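Local atomic coordinates of dihydropyrimidinase (Brevibacillus agri, PDB entry 3SFW), a protein that catalyses the reversible hydrolytic ring opening of dihydropyrimidines, with zinc ions bound in an amidohydrolase-type barrel. Residues V312-K325 and P336-L349. Residues are numbered along the deposited sequence; the frame is centred on the assembly and turned at random.
Sequences VGSDHCPFNFSGQK and PNGGPIIEDRMTIL. With ZN (zinc ion), chain F.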
ATOM      1  N   VAL A 312      19.250  16.566   3.451  1.00  8.23           N
ATOM      2  CA  VAL A 312      20.399  15.682   3.750  1.00  9.79           C
ATOM      3  C   VAL A 312      21.231  16.336   4.845  1.00 11.72           C
ATOM      4  O   VAL A 312      21.685  17.489   4.709  1.00 11.41           O
ATOM      5  CB  VAL A 312      21.282  15.439   2.514  1.00 10.18           C
ATOM      6  CG1 VAL A 312      22.558  14.608   2.930  1.00 10.37           C
ATOM      7  CG2 VAL A 312      20.511  14.701   1.433  1.00 10.85           C
ATOM      8  N   GLY A 313      21.393  15.616   5.952  1.00  9.81           N
ATOM      9  CA  GLY A 313      22.274  16.063   7.012  1.00 12.31           C
ATOM     10  C   GLY A 313      23.421  15.065   7.118  1.00 12.58           C
ATOM     11  O   GLY A 313      23.374  14.000   6.498  1.00  9.94           O
ATOM     12  N   SER A 314      24.452  15.389   7.894  1.00 10.64           N
ATOM     13  CA  SER A 314      25.628  14.476   7.974  1.00  9.06           C
ATOM     14  C   SER A 314      25.509  13.453   9.121  1.00 12.22           C
ATOM     15  O   SER A 314      26.035  12.339   8.989  1.00 10.80           O
ATOM     16  CB  SER A 314      26.943  15.274   8.164  1.00  9.26           C
ATOM     17  OG  SER A 314      26.863  16.038   9.360  1.00 11.46           O
ATOM     18  N   ASP A 315      24.862  13.829  10.244  1.00 10.12           N
ATOM     19  CA  ASP A 315      25.021  13.064  11.530  1.00 10.99           C
ATOM     20  C   ASP A 315      26.532  12.983  11.856  1.00 10.94           C
ATOM     21  O   ASP A 315      27.069  11.939  12.293  1.00 12.90           O
ATOM     22  CB  ASP A 315      24.344  11.655  11.521  1.00 11.04           C
ATOM     23  CG  ASP A 315      24.200  11.046  12.914  1.00 11.75           C
ATOM     24  OD1 ASP A 315      24.230  11.819  13.919  1.00 11.39           O
ATOM     25  OD2 ASP A 315      24.083   9.782  12.990  1.00 10.57           O
ATOM     26  N   HIS A 316      27.210  14.104  11.686  1.00  9.31           N
ATOM     27  CA  HIS A 316      28.660  14.146  11.988  1.00  9.01           C
ATOM     28  C   HIS A 316      28.845  13.850  13.483  1.00 11.57           C
ATOM     29  O   HIS A 316      28.375  14.606  14.335  1.00 10.40           O
ATOM     30  CB  HIS A 316      29.215  15.545  11.700  1.00 11.61           C
ATOM     31  CG  HIS A 316      30.702  15.630  11.857  1.00 10.01           C
ATOM     32  ND1 HIS A 316      31.566  14.882  11.079  1.00 11.39           N
ATOM     33  CD2 HIS A 316      31.470  16.383  12.672  1.00 10.33           C
ATOM     34  CE1 HIS A 316      32.812  15.157  11.428  1.00 12.11           C
ATOM     35  NE2 HIS A 316      32.780  16.057  12.405  1.00 10.73           N
ATOM     36  N   CYS A 317      29.566  12.771  13.797  1.00 11.48           N
ATOM     37  CA  CYS A 317      29.645  12.333  15.191  1.00 10.91           C
ATOM     38  C   CYS A 317      31.003  11.551  15.268  1.00 12.04           C
ATOM     39  O   CYS A 317      31.013  10.334  15.446  1.00 13.51           O
ATOM     40  CB  CYS A 317      28.420  11.447  15.499  1.00 13.30           C
ATOM     41  SG  CYS A 317      28.212  11.077  17.296  1.00 14.50           S
ATOM     42  N   PRO A 318      32.125  12.267  15.081  1.00 12.86           N
ATOM     43  CA  PRO A 318      33.399  11.590  14.778  1.00 11.87           C
ATOM     44  C   PRO A 318      34.113  11.037  16.026  1.00 13.67           C
ATOM     45  O   PRO A 318      34.135  11.684  17.093  1.00 11.81           O
ATOM     46  CB  PRO A 318      34.228  12.700  14.120  1.00 12.14           C
ATOM     47  CG  PRO A 318      33.742  13.954  14.871  1.00 13.25           C
ATOM     48  CD  PRO A 318      32.234  13.729  14.915  1.00 14.41           C
ATOM     49  N   PHE A 319      34.707   9.856  15.871  1.00 13.22           N
ATOM     50  CA  PHE A 319      35.620   9.309  16.885  1.00 14.32           C
ATOM     51  C   PHE A 319      36.807   8.742  16.134  1.00 13.29           C
ATOM     52  O   PHE A 319      36.633   8.035  15.124  1.00 14.94           O
ATOM     53  CB  PHE A 319      34.925   8.174  17.633  1.00 16.17           C
ATOM     54  CG  PHE A 319      33.687   8.602  18.378  1.00 14.91           C
ATOM     55  CD1 PHE A 319      33.794   9.227  19.626  1.00 15.99           C
ATOM     56  CD2 PHE A 319      32.412   8.397  17.827  1.00 16.40           C
ATOM     57  CE1 PHE A 319      32.645   9.673  20.309  1.00 13.85           C
ATOM     58  CE2 PHE A 319      31.231   8.806  18.530  1.00 15.23           C
ATOM     59  CZ  PHE A 319      31.358   9.401  19.797  1.00 14.77           C
ATOM     60  N   ASN A 320      38.009   9.021  16.620  1.00 15.72           N
ATOM     61  CA  ASN A 320      39.188   8.411  16.037  1.00 14.79           C
ATOM     62  C   ASN A 320      39.105   6.884  16.045  1.00 14.77           C
ATOM     63  O   ASN A 320      38.613   6.260  16.985  1.00 14.67           O
ATOM     64  CB  ASN A 320      40.440   8.850  16.808  1.00 13.53           C
ATOM     65  CG  ASN A 320      40.735  10.290  16.621  1.00 15.64           C
ATOM     66  OD1 ASN A 320      41.130  10.707  15.540  1.00 15.89           O
ATOM     67  ND2 ASN A 320      40.487  11.097  17.665  1.00 15.77           N
ATOM     68  N   PHE A 321      39.670   6.288  15.010  1.00 13.21           N
ATOM     69  CA  PHE A 321      39.805   4.850  14.942  1.00 11.73           C
ATOM     70  C   PHE A 321      40.742   4.382  16.058  1.00 14.42           C
ATOM     71  O   PHE A 321      40.406   3.462  16.809  1.00 16.48           O
ATOM     72  CB  PHE A 321      40.422   4.469  13.609  1.00 13.98           C
ATOM     73  CG  PHE A 321      40.518   2.966  13.410  1.00 15.45           C
ATOM     74  CD1 PHE A 321      39.419   2.155  13.611  1.00 18.15           C
ATOM     75  CD2 PHE A 321      41.722   2.378  13.039  1.00 20.42           C
ATOM     76  CE1 PHE A 321      39.490   0.776  13.408  1.00 22.43           C
ATOM     77  CE2 PHE A 321      41.791   1.002  12.816  1.00 23.37           C
ATOM     78  CZ  PHE A 321      40.681   0.210  13.004  1.00 23.26           C
ATOM     79  N   SER A 322      41.884   5.043  16.176  1.00 16.48           N
ATOM     80  CA  SER A 322      42.812   4.719  17.263  1.00 19.84           C
ATOM     81  C   SER A 322      42.292   5.279  18.595  1.00 17.90           C
ATOM     82  O   SER A 322      41.897   6.476  18.701  1.00 20.16           O
ATOM     83  CB  SER A 322      44.215   5.258  16.963  1.00 23.49           C
ATOM     84  OG  SER A 322      45.053   5.115  18.092  1.00 27.82           O
ATOM     85  N   GLY A 323      42.265   4.427  19.607  1.00 19.22           N
ATOM     86  CA  GLY A 323      41.879   4.877  20.928  1.00 17.82           C
ATOM     87  C   GLY A 323      40.370   4.843  21.124  1.00 18.56           C
ATOM     88  O   GLY A 323      39.864   4.103  21.989  1.00 21.02           O
ATOM     89  N   GLN A 324      39.634   5.636  20.323  1.00 16.63           N
ATOM     90  CA  GLN A 324      38.240   5.830  20.604  1.00 14.71           C
ATOM     91  C   GLN A 324      37.414   4.687  20.040  1.00 11.66           C
ATOM     92  O   GLN A 324      36.712   4.025  20.780  1.00 13.59           O
ATOM     93  CB  GLN A 324      37.753   7.195  20.056  1.00 13.11           C
ATOM     94  CG  GLN A 324      38.344   8.351  20.856  1.00 17.34           C
ATOM     95  CD  GLN A 324      37.814   9.676  20.392  1.00 15.99           C
ATOM     96  OE1 GLN A 324      38.080  10.099  19.258  1.00 17.72           O
ATOM     97  NE2 GLN A 324      37.055  10.345  21.254  1.00 14.91           N
ATOM     98  N   LYS A 325      37.507   4.422  18.733  1.00 13.61           N
ATOM     99  CA  LYS A 325      36.734   3.303  18.227  1.00 14.26           C
ATOM    100  C   LYS A 325      37.212   1.998  18.925  1.00 15.80           C
ATOM    101  O   LYS A 325      36.416   1.089  19.144  1.00 16.17           O
ATOM    102  CB  LYS A 325      36.865   3.126  16.696  1.00 15.39           C
ATOM    103  CG  LYS A 325      36.136   4.221  15.827  1.00 14.20           C
ATOM    104  CD  LYS A 325      34.600   4.092  15.894  1.00 12.89           C
ATOM    105  CE  LYS A 325      33.888   5.192  15.032  1.00 12.88           C
ATOM    106  NZ  LYS A 325      32.420   4.958  15.057  1.00 11.95           N
ATOM    107  N   PRO A 336      32.166   3.502  20.176  1.00 14.95           N
ATOM    108  CA  PRO A 336      31.377   4.732  20.162  1.00 14.98           C
ATOM    109  C   PRO A 336      30.766   4.916  18.765  1.00 15.92           C
ATOM    110  O   PRO A 336      31.440   4.709  17.753  1.00 16.75           O
ATOM    111  CB  PRO A 336      32.402   5.826  20.491  1.00 16.17           C
ATOM    112  CG  PRO A 336      33.801   5.169  20.234  1.00 19.23           C
ATOM    113  CD  PRO A 336      33.573   3.736  20.588  1.00 15.51           C
ATOM    114  N   ASN A 337      29.457   5.127  18.715  1.00 13.54           N
ATOM    115  CA  ASN A 337      28.720   5.123  17.418  1.00 12.61           C
ATOM    116  C   ASN A 337      28.812   6.509  16.758  1.00 14.53           C
ATOM    117  O   ASN A 337      28.527   7.529  17.398  1.00 13.27           O
ATOM    118  CB  ASN A 337      27.217   4.869  17.639  1.00 12.99           C
ATOM    119  CG  ASN A 337      26.862   3.438  17.997  1.00 12.88           C
ATOM    120  OD1 ASN A 337      25.692   3.114  17.966  1.00 15.92           O
ATOM    121  ND2 ASN A 337      27.832   2.611  18.426  1.00 14.92           N
ATOM    122  N   GLY A 338      29.196   6.560  15.494  1.00 11.87           N
ATOM    123  CA  GLY A 338      29.242   7.845  14.756  1.00 10.62           C
ATOM    124  C   GLY A 338      30.294   7.863  13.683  1.00 14.60           C
ATOM    125  O   GLY A 338      31.367   7.248  13.818  1.00 13.41           O
ATOM    126  N   GLY A 339      30.032   8.617  12.618  1.00 14.32           N
ATOM    127  CA  GLY A 339      31.041   8.772  11.541  1.00 10.50           C
ATOM    128  C   GLY A 339      31.483  10.205  11.272  1.00 11.88           C
ATOM    129  O   GLY A 339      30.801  11.155  11.706  1.00 14.03           O
ATOM    130  N   PRO A 340      32.626  10.395  10.560  1.00 11.26           N
ATOM    131  CA  PRO A 340      33.088  11.719  10.179  1.00 12.84           C
ATOM    132  C   PRO A 340      32.569  12.083   8.829  1.00 13.02           C
ATOM    133  O   PRO A 340      33.127  11.663   7.803  1.00 12.99           O
ATOM    134  CB  PRO A 340      34.650  11.592  10.156  1.00 13.56           C
ATOM    135  CG  PRO A 340      34.946  10.110  10.566  1.00 14.51           C
ATOM    136  CD  PRO A 340      33.628   9.361  10.242  1.00 12.44           C
ATOM    137  N   ILE A 341      31.458  12.812   8.830  1.00  9.43           N
ATOM    138  CA  ILE A 341      30.670  13.007   7.626  1.00 11.61           C
ATOM    139  C   ILE A 341      30.523  14.513   7.247  1.00 12.68           C
ATOM    140  O   ILE A 341      30.119  14.851   6.128  1.00 11.69           O
ATOM    141  CB  ILE A 341      29.232  12.373   7.831  1.00  8.94           C
ATOM    142  CG1 ILE A 341      29.289  10.967   8.430  1.00 10.46           C
ATOM    143  CG2 ILE A 341      28.434  12.355   6.476  1.00 13.40           C
ATOM    144  CD1 ILE A 341      30.026   9.939   7.505  1.00 10.27           C
ATOM    145  N   ILE A 342      30.834  15.416   8.165  1.00 11.37           N
ATOM    146  CA  ILE A 342      30.451  16.828   7.927  1.00 11.31           C
ATOM    147  C   ILE A 342      31.091  17.425   6.664  1.00 11.94           C
ATOM    148  O   ILE A 342      30.468  18.221   5.952  1.00 11.49           O
ATOM    149  CB  ILE A 342      30.692  17.696   9.165  1.00  9.54           C
ATOM    150  CG1 ILE A 342      29.803  18.951   9.130  1.00 11.43           C
ATOM    151  CG2 ILE A 342      32.215  18.094   9.305  1.00 10.25           C
ATOM    152  CD1 ILE A 342      29.838  19.706  10.525  1.00 11.14           C
ATOM    153  N   GLU A 343      32.339  17.044   6.378  1.00  8.70           N
ATOM    154  CA  GLU A 343      33.080  17.754   5.380  1.00 10.21           C
ATOM    155  C   GLU A 343      32.707  17.346   3.948  1.00 13.88           C
ATOM    156  O   GLU A 343      32.720  18.174   3.029  1.00 15.53           O
ATOM    157  CB  GLU A 343      34.574  17.522   5.594  1.00  8.98           C
ATOM    158  CG  GLU A 343      35.433  18.370   4.651  1.00 11.13           C
ATOM    159  CD  GLU A 343      36.890  18.463   5.103  1.00 13.88           C
ATOM    160  OE1 GLU A 343      37.204  18.071   6.252  1.00 15.48           O
ATOM    161  OE2 GLU A 343      37.712  18.959   4.298  1.00 14.93           O
ATOM    162  N   ASP A 344      32.273  16.109   3.779  1.00 13.12           N
ATOM    163  CA  ASP A 344      32.070  15.579   2.415  1.00 10.00           C
ATOM    164  C   ASP A 344      30.626  15.574   1.950  1.00 12.58           C
ATOM    165  O   ASP A 344      30.327  15.196   0.772  1.00 12.63           O
ATOM    166  CB  ASP A 344      32.732  14.228   2.275  1.00 10.02           C
ATOM    167  CG  ASP A 344      34.218  14.320   2.512  1.00 14.97           C
ATOM    168  OD1 ASP A 344      34.866  15.208   1.880  1.00 13.92           O
ATOM    169  OD2 ASP A 344      34.700  13.614   3.416  1.00 13.37           O
ATOM    170  N   ARG A 345      29.737  16.054   2.823  1.00 10.72           N
ATOM    171  CA  ARG A 345      28.276  15.989   2.524  1.00  9.11           C
ATOM    172  C   ARG A 345      27.952  16.665   1.173  1.00 12.66           C
ATOM    173  O   ARG A 345      27.255  16.054   0.314  1.00 11.94           O
ATOM    174  CB  ARG A 345      27.442  16.666   3.644  1.00 10.08           C
ATOM    175  CG  ARG A 345      25.920  16.699   3.319  1.00 11.11           C
ATOM    176  CD  ARG A 345      25.126  17.406   4.460  1.00 12.04           C
ATOM    177  NE  ARG A 345      25.530  18.796   4.580  1.00 11.73           N
ATOM    178  CZ  ARG A 345      24.722  19.843   4.415  1.00 10.70           C
ATOM    179  NH1 ARG A 345      23.422  19.655   4.140  1.00 10.75           N
ATOM    180  NH2 ARG A 345      25.229  21.084   4.508  1.00  9.05           N
ATOM    181  N   MET A 346      28.367  17.924   0.992  1.00 10.27           N
ATOM    182  CA  MET A 346      27.976  18.678  -0.221  1.00  9.93           C
ATOM    183  C   MET A 346      28.561  18.004  -1.478  1.00 11.64           C
ATOM    184  O   MET A 346      27.847  17.829  -2.502  1.00 12.75           O
ATOM    185  CB  MET A 346      28.468  20.121  -0.148  1.00 11.43           C
ATOM    186  CG  MET A 346      27.806  20.961   0.950  1.00 14.44           C
ATOM    187  SD  MET A 346      26.090  21.329   0.580  1.00 17.91           S
ATOM    188  CE  MET A 346      26.262  22.616  -0.615  1.00 16.78           C
ATOM    189  N   THR A 347      29.870  17.708  -1.445  1.00 10.86           N
ATOM    190  CA  THR A 347      30.534  17.152  -2.650  1.00 11.76           C
ATOM    191  C   THR A 347      29.999  15.775  -3.051  1.00 12.13           C
ATOM    192  O   THR A 347      29.752  15.526  -4.243  1.00 12.17           O
ATOM    193  CB  THR A 347      32.070  17.076  -2.525  1.00 18.72           C
ATOM    194  OG1 THR A 347      32.587  18.407  -2.383  1.00 18.33           O
ATOM    195  CG2 THR A 347      32.659  16.484  -3.842  1.00 17.12           C
ATOM    196  N   ILE A 348      29.721  14.927  -2.073  1.00 11.54           N
ATOM    197  CA  ILE A 348      29.141  13.613  -2.371  1.00 10.92           C
ATOM    198  C   ILE A 348      27.764  13.746  -3.018  1.00 12.75           C
ATOM    199  O   ILE A 348      27.465  13.060  -3.992  1.00 11.88           O
ATOM    200  CB  ILE A 348      29.099  12.725  -1.129  1.00 13.92           C
ATOM    201  CG1 ILE A 348      30.559  12.369  -0.752  1.00 12.37           C
ATOM    202  CG2 ILE A 348      28.261  11.469  -1.357  1.00 12.22           C
ATOM    203  CD1 ILE A 348      30.655  11.558   0.537  1.00 14.29           C
ATOM    204  N   LEU A 349      26.934  14.610  -2.475  1.00 10.97           N
ATOM    205  CA  LEU A 349      25.598  14.816  -3.051  1.00 12.19           C
ATOM    206  C   LEU A 349      25.698  15.367  -4.485  1.00 12.77           C
ATOM    207  O   LEU A 349      24.957  14.961  -5.359  1.00 15.21           O
ATOM    208  CB  LEU A 349      24.723  15.725  -2.150  1.00 11.67           C
ATOM    209  CG  LEU A 349      23.883  14.918  -1.087  1.00 13.70           C
ATOM    210  CD1 LEU A 349      22.744  14.203  -1.736  1.00 14.02           C
ATOM    211  CD2 LEU A 349      24.675  13.877  -0.329  1.00 20.18           C
TER
HETATM  212 ZN    ZN F 502      22.612  12.084  15.277  1.00 14.91          ZN
HETATM  213  O   HOH W   1      27.429   9.277  11.810  1.00 14.53           O
HETATM  214  O   HOH W   2      33.895   8.433  13.544  1.00 12.62           O
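H316 meets the backbone of I341 in a hydrogen bond: the amide N of I341 donates to ND1 at 3.1 Å, lying in the ring plane. A second bond, nearly straight at 173°, runs from C317 N to G339 O. Water joins the same backbones twice, bridging D315 O to G339 N and F319 N to G338 O. K325 NZ donates to G338 O at 2.8 Å and also to P336 O; the chain reaches both by bending at chi2 (-71°). At the far end R345 NH1 grips V312 O at 2.8 Å, while its NH2 bonds T86; beside this bond L349 CD1 packs on V312 CG2. I342 CG2 makes a CH-pi contact over the centre of the H316 ring, 3.6 Å from its centroid, with P318 CD on the opposite face; P336 CB makes another over the F319 face, 3.5 Å from its centroid. G338 CA comes 3.1 Å from C317 O, where a CB would clash, so glycine is needed. Replacing H316 by an alanine is likely to leave the I341 amide and D72, which bonds NE2, without their ring-nitrogen partners and open a gap against I342 CG2. D315 OD1 binds zinc at 2.1 Å, with H58, H60 and the carboxylated K150 completing the site. The bonds through H316 and C317 thus tie this metal-binding loop to the chain leading into helix 345-354, consistent with a second-shell role in positioning the zinc ligand.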